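Local coordinates for protein alpha-galacturonidase (PDB 3FEF) that hydrolyses alpha-1,4-linked galacturonate oligomers such as digalacturonate to release alpha-D-galacturonate, using NAD(+) and manganese as a family 4 glycosyl hydrolase, at residues A[40-43]-A[44-47]; A[65-68]-A[69-73]. One frame throughout, in Å; residues are numbered along the deposited sequence.

How the interactions relate
Two helix starts that follow successive strands of one Rossmann-type sheet are compared here. Interaction 1 (40-43 with 44-47) opens helix 43-53 after strand 34-39, and interaction 2 (65-68 with 69-73) opens helix 69-73 after strand 61-66. Their centres lie about 11 Å apart, and they touch by packing: Phe-43 CE2 comes 3.7 Å from Ala-65 O, and Ala-65 CB sits 3.8 Å from Gln-47 N. In both, the carbonyl of the residue before the helix accepts backbone bonds, weak ones in interaction 1, where a carboxylate also caps. Interaction 1 and residues 65-68 fall in the range that, by similarity, binds NAD(+), away from the magnesium ion held by Cys-169 and His-206.

Interaction 1. Residues A[40-43]-A[44-47]; sequences DLDF and EAAQ
Asp-42 caps the N-terminus of helix 43-53 by gripping Ala-45, a local contact in the loop after strand 34-39 of the Rossmann-type domain. Its OD1 accepts from Ala-45 N at 3.2 Å, and the donor approaches from above the carboxylate plane, 66° out of it. The Asp-42 chain swings CG away from its own backbone N (chi1 173°), which brings OD1 within reach of Ala-45 N. The backbone carbonyl of Asp-42 adds only weak bonds, to Ala-45 N and Ala-46 N. Such a cap would probably be favoured by the helix dipole, although Glu-44 OE1 brings a second negative charge 4.5 Å from Asp-42 OD1; Glu-44 OE2 also makes a long, weak ion pair with Lys-48. Two residues earlier, Asp-40 makes an Asx turn: its OD1 accepts from Asp-42 N at 2.9 Å, helping to position the capping residue, while OD2 takes the N-H of Gly-14 in the glycine-rich segment after strand 6-11. Asp-40 CB also packs on Ala-46 CB. Further along the first turn, Phe-43 and Gln-47 are joined by the backbone bond from Gln-47 N to Phe-43 O, 2.8 Å long with an N-H...O angle of 155°.

Interaction 2. Residues A[65-68]-A[69-73]; sequences AVST and LKKAL
Thr-68 stands at the N-cap position of the short helix 69-73, and its backbone carbonyl supplies the main hydrogen bond across the turn: Ala-72 N donates to Thr-68 O at 3.2 Å, nearly straight at 165°. Within the helix, Leu-73 N continues the pattern to Leu-69 O. The apolar contact is Val-66 CG2 on Ala-72 CB, 3.9 Å apart. Val-66, Leu-69 and Ala-72 all touch Tyr-39 of the neighbouring strand, and Leu-69 and Leu-73 reach helix 112-136 at Ala-132. The polar side-chain contacts are made by Lys-71. Its chain is bent at the second and third torsions (chi3 34°), carrying the ammonium back to Ser-67, and CE passes 3.7 Å from Thr-68 OG1, while nearer its root CB lies 3.6 Å from the same hydroxyl oxygen. NZ donates to Ser-67 OG, but the modelled 2.4 Å is so short that its exact geometry is doubtful. A water accepts from Lys-71 NZ at 3.1 Å and, weakly, from Ser-67 N, bridging the two residues. The whole is a strand-to-helix turn of the Rossmann-type fold, where the outermost strand 61-66 passes into the helix leading on to strand 78-81.

Interaction 1. Residues A[40-43]-A[44-47]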
ATOM      1  N   ASP A  40     -36.504  -3.852 -20.596  1.00 34.01           N
ATOM      2  CA  ASP A  40     -36.977  -2.710 -19.830  1.00 35.92           C
ATOM      3  C   ASP A  40     -38.219  -3.095 -19.037  1.00 38.57           C
ATOM      4  O   ASP A  40     -39.101  -3.781 -19.551  1.00 39.86           O
ATOM      5  CB  ASP A  40     -37.294  -1.543 -20.769  1.00 36.59           C
ATOM      6  CG  ASP A  40     -37.362  -0.204 -20.038  1.00 37.89           C
ATOM      7  OD1 ASP A  40     -38.100  -0.111 -19.034  1.00 37.79           O
ATOM      8  OD2 ASP A  40     -36.674   0.751 -20.471  1.00 38.66           O
ATOM      9  N   LEU A  41     -38.292  -2.651 -17.788  1.00 40.80           N
ATOM     10  CA  LEU A  41     -39.469  -2.913 -16.964  1.00 41.27           C
ATOM     11  C   LEU A  41     -40.715  -2.489 -17.734  1.00 42.11           C
ATOM     12  O   LEU A  41     -41.749  -3.149 -17.673  1.00 42.32           O
ATOM     13  CB  LEU A  41     -39.385  -2.155 -15.639  1.00 43.11           C
ATOM     14  CG  LEU A  41     -38.242  -2.568 -14.704  1.00 44.73           C
ATOM     15  CD1 LEU A  41     -38.218  -1.693 -13.444  1.00 43.68           C
ATOM     16  CD2 LEU A  41     -38.368  -4.059 -14.339  1.00 45.14           C
ATOM     17  N   ASP A  42     -40.603  -1.389 -18.469  1.00 39.22           N
ATOM     18  CA  ASP A  42     -41.697  -0.905 -19.295  1.00 39.47           C
ATOM     19  C   ASP A  42     -41.564  -1.457 -20.719  1.00 37.03           C
ATOM     20  O   ASP A  42     -40.883  -0.865 -21.569  1.00 32.35           O
ATOM     21  CB  ASP A  42     -41.688   0.619 -19.327  1.00 42.13           C
ATOM     22  CG  ASP A  42     -42.706   1.186 -20.303  1.00 43.92           C
ATOM     23  OD1 ASP A  42     -43.350   0.396 -21.023  1.00 47.74           O
ATOM     24  OD2 ASP A  42     -42.859   2.416 -20.363  1.00 44.32           O
ATOM     25  N   PHE A  43     -42.205  -2.594 -20.969  1.00 34.69           N
ATOM     26  CA  PHE A  43     -42.019  -3.310 -22.225  1.00 35.36           C
ATOM     27  C   PHE A  43     -42.516  -2.503 -23.410  1.00 36.15           C
ATOM     28  O   PHE A  43     -42.014  -2.644 -24.528  1.00 34.88           O
ATOM     29  CB  PHE A  43     -42.716  -4.667 -22.192  1.00 36.89           C
ATOM     30  CG  PHE A  43     -42.518  -5.474 -23.441  1.00 37.42           C
ATOM     31  CD1 PHE A  43     -43.354  -5.301 -24.533  1.00 36.28           C
ATOM     32  CD2 PHE A  43     -41.496  -6.407 -23.525  1.00 37.42           C
ATOM     33  CE1 PHE A  43     -43.177  -6.051 -25.688  1.00 36.88           C
ATOM     34  CE2 PHE A  43     -41.313  -7.156 -24.680  1.00 37.42           C
ATOM     35  CZ  PHE A  43     -42.152  -6.976 -25.762  1.00 34.85           C
ATOM     36  N   GLU A  44     -43.497  -1.649 -23.158  1.00 35.17           N
ATOM     37  CA  GLU A  44     -44.084  -0.855 -24.222  1.00 37.99           C
ATOM     38  C   GLU A  44     -43.032   0.045 -24.846  1.00 35.90           C
ATOM     39  O   GLU A  44     -42.982   0.205 -26.058  1.00 32.58           O
ATOM     40  CB  GLU A  44     -45.229  -0.001 -23.681  1.00 39.45           C
ATOM     41  CG  GLU A  44     -46.050   0.654 -24.757  1.00 43.66           C
ATOM     42  CD  GLU A  44     -47.087   1.613 -24.197  1.00 47.60           C
ATOM     43  OE1 GLU A  44     -47.224   1.707 -22.958  1.00 50.23           O
ATOM     44  OE2 GLU A  44     -47.768   2.277 -25.002  1.00 50.78           O
ATOM     45  N   ALA A  45     -42.190   0.641 -24.009  1.00 34.37           N
ATOM     46  CA  ALA A  45     -41.136   1.509 -24.527  1.00 33.17           C
ATOM     47  C   ALA A  45     -40.084   0.682 -25.272  1.00 32.04           C
ATOM     48  O   ALA A  45     -39.595   1.085 -26.325  1.00 32.62           O
ATOM     49  CB  ALA A  45     -40.497   2.314 -23.391  1.00 31.90           C
ATOM     50  N   ALA A  46     -39.733  -0.480 -24.736  1.00 28.04           N
ATOM     51  CA  ALA A  46     -38.723  -1.298 -25.388  1.00 29.14           C
ATOM     52  C   ALA A  46     -39.234  -1.718 -26.765  1.00 31.82           C
ATOM     53  O   ALA A  46     -38.485  -1.728 -27.737  1.00 30.24           O
ATOM     54  CB  ALA A  46     -38.380  -2.519 -24.534  1.00 27.22           C
ATOM     55  N   GLN A  47     -40.519  -2.055 -26.836  0.50 32.56           N
ATOM     56  CA  GLN A  47     -41.130  -2.520 -28.082  0.50 34.50           C
ATOM     57  C   GLN A  47     -41.062  -1.435 -29.153  0.50 33.58           C
ATOM     58  O   GLN A  47     -40.798  -1.710 -30.324  0.50 33.05           O
ATOM     59  CB  GLN A  47     -42.585  -2.948 -27.836  0.50 36.06           C
ATOM     60  CG  GLN A  47     -43.206  -3.769 -28.966  0.50 38.14           C
ATOM     61  CD  GLN A  47     -44.604  -4.270 -28.629  0.50 38.81           C
ATOM     62  OE1 GLN A  47     -45.402  -3.559 -28.019  0.50 39.26           O
ATOM     63  NE2 GLN A  47     -44.905  -5.498 -29.030  0.50 40.43           N
TER

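Interaction 2. Residues A[65-68]-A[69-73]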
ATOM      1  N   ALA A  65     -37.249  -6.538 -28.570  1.00 31.14           N
ATOM      2  CA  ALA A  65     -37.699  -6.334 -27.181  1.00 30.27           C
ATOM      3  C   ALA A  65     -37.945  -7.671 -26.482  1.00 32.02           C
ATOM      4  O   ALA A  65     -38.707  -8.491 -26.971  1.00 31.61           O
ATOM      5  CB  ALA A  65     -38.957  -5.503 -27.149  1.00 29.40           C
ATOM      6  N   VAL A  66     -37.299  -7.892 -25.342  1.00 35.11           N
ATOM      7  CA  VAL A  66     -37.448  -9.148 -24.598  1.00 35.05           C
ATOM      8  C   VAL A  66     -37.985  -8.876 -23.195  1.00 37.41           C
ATOM      9  O   VAL A  66     -37.845  -7.769 -22.668  1.00 39.41           O
ATOM     10  CB  VAL A  66     -36.112  -9.925 -24.492  1.00 35.50           C
ATOM     11  CG1 VAL A  66     -35.593 -10.308 -25.878  1.00 33.92           C
ATOM     12  CG2 VAL A  66     -35.086  -9.102 -23.729  1.00 35.92           C
ATOM     13  N   SER A  67     -38.576  -9.897 -22.582  1.00 38.64           N
ATOM     14  CA  SER A  67     -39.399  -9.706 -21.392  1.00 41.51           C
ATOM     15  C   SER A  67     -38.660  -9.891 -20.081  1.00 41.24           C
ATOM     16  O   SER A  67     -39.166  -9.492 -19.041  1.00 43.76           O
ATOM     17  CB  SER A  67     -40.587 -10.664 -21.417  1.00 42.16           C
ATOM     18  OG  SER A  67     -40.122 -11.990 -21.620  1.00 45.89           O
ATOM     19  N   THR A  68     -37.479 -10.501 -20.116  1.00 40.11           N
ATOM     20  CA  THR A  68     -36.726 -10.714 -18.885  1.00 37.57           C
ATOM     21  C   THR A  68     -35.222 -10.486 -19.057  1.00 36.83           C
ATOM     22  O   THR A  68     -34.705 -10.572 -20.175  1.00 37.26           O
ATOM     23  CB  THR A  68     -36.942 -12.135 -18.354  1.00 36.65           C
ATOM     24  OG1 THR A  68     -36.415 -13.058 -19.300  1.00 36.07           O
ATOM     25  CG2 THR A  68     -38.434 -12.419 -18.127  1.00 36.27           C
ATOM     26  N   LEU A  69     -34.542 -10.207 -17.941  1.00 33.36           N
ATOM     27  CA  LEU A  69     -33.105 -10.007 -17.892  1.00 36.32           C
ATOM     28  C   LEU A  69     -32.362 -11.213 -18.447  1.00 37.77           C
ATOM     29  O   LEU A  69     -31.441 -11.079 -19.269  1.00 35.61           O
ATOM     30  CB  LEU A  69     -32.653  -9.816 -16.443  1.00 39.06           C
ATOM     31  CG  LEU A  69     -32.441  -8.447 -15.795  1.00 42.11           C
ATOM     32  CD1 LEU A  69     -32.030  -8.634 -14.336  1.00 39.80           C
ATOM     33  CD2 LEU A  69     -31.380  -7.637 -16.554  1.00 41.42           C
ATOM     34  N   LYS A  70     -32.743 -12.391 -17.966  1.00 35.03           N
ATOM     35  CA  LYS A  70     -32.096 -13.624 -18.378  1.00 37.28           C
ATOM     36  C   LYS A  70     -32.056 -13.765 -19.896  1.00 36.52           C
ATOM     37  O   LYS A  70     -31.049 -14.150 -20.456  1.00 38.99           O
ATOM     38  CB  LYS A  70     -32.815 -14.831 -17.774  1.00 38.63           C
ATOM     39  CG  LYS A  70     -32.438 -16.158 -18.412  1.00 39.71           C
ATOM     40  CD  LYS A  70     -33.127 -17.305 -17.694  1.00 43.38           C
ATOM     41  CE  LYS A  70     -32.437 -18.635 -17.964  1.00 44.57           C
ATOM     42  NZ  LYS A  70     -33.177 -19.732 -17.266  1.00 48.39           N
ATOM     43  N   LYS A  71     -33.160 -13.464 -20.555  1.00 37.65           N
ATOM     44  CA  LYS A  71     -33.219 -13.579 -22.002  1.00 39.97           C
ATOM     45  C   LYS A  71     -32.344 -12.523 -22.684  1.00 37.96           C
ATOM     46  O   LYS A  71     -31.671 -12.810 -23.658  1.00 36.00           O
ATOM     47  CB  LYS A  71     -34.663 -13.461 -22.470  1.00 43.97           C
ATOM     48  CG  LYS A  71     -35.141 -14.632 -23.334  1.00 49.10           C
ATOM     49  CD  LYS A  71     -36.641 -14.890 -23.126  1.00 51.57           C
ATOM     50  CE  LYS A  71     -37.389 -13.583 -22.857  1.00 51.93           C
ATOM     51  NZ  LYS A  71     -38.783 -13.798 -22.345  1.00 53.94           N
ATOM     52  N   ALA A  72     -32.353 -11.302 -22.161  1.00 37.51           N
ATOM     53  CA  ALA A  72     -31.467 -10.257 -22.665  1.00 36.87           C
ATOM     54  C   ALA A  72     -30.002 -10.682 -22.565  1.00 33.97           C
ATOM     55  O   ALA A  72     -29.245 -10.527 -23.516  1.00 33.58           O
ATOM     56  CB  ALA A  72     -31.690  -8.956 -21.916  1.00 35.27           C
ATOM     57  N   LEU A  73     -29.630 -11.263 -21.428  1.00 34.32           N
ATOM     58  CA  LEU A  73     -28.226 -11.502 -21.108  1.00 35.19           C
ATOM     59  C   LEU A  73     -27.638 -12.749 -21.777  1.00 36.79           C
ATOM     60  O   LEU A  73     -26.457 -12.784 -22.112  1.00 35.68           O
ATOM     61  CB  LEU A  73     -28.024 -11.564 -19.591  1.00 33.15           C
ATOM     62  CG  LEU A  73     -28.325 -10.291 -18.773  1.00 32.95           C
ATOM     63  CD1 LEU A  73     -28.158 -10.566 -17.302  1.00 29.23           C
ATOM     64  CD2 LEU A  73     -27.442  -9.097 -19.165  1.00 30.66           C
TER
HETATM   65  O   HOH W   1     -39.696 -12.055 -24.758  1.00 43.87           O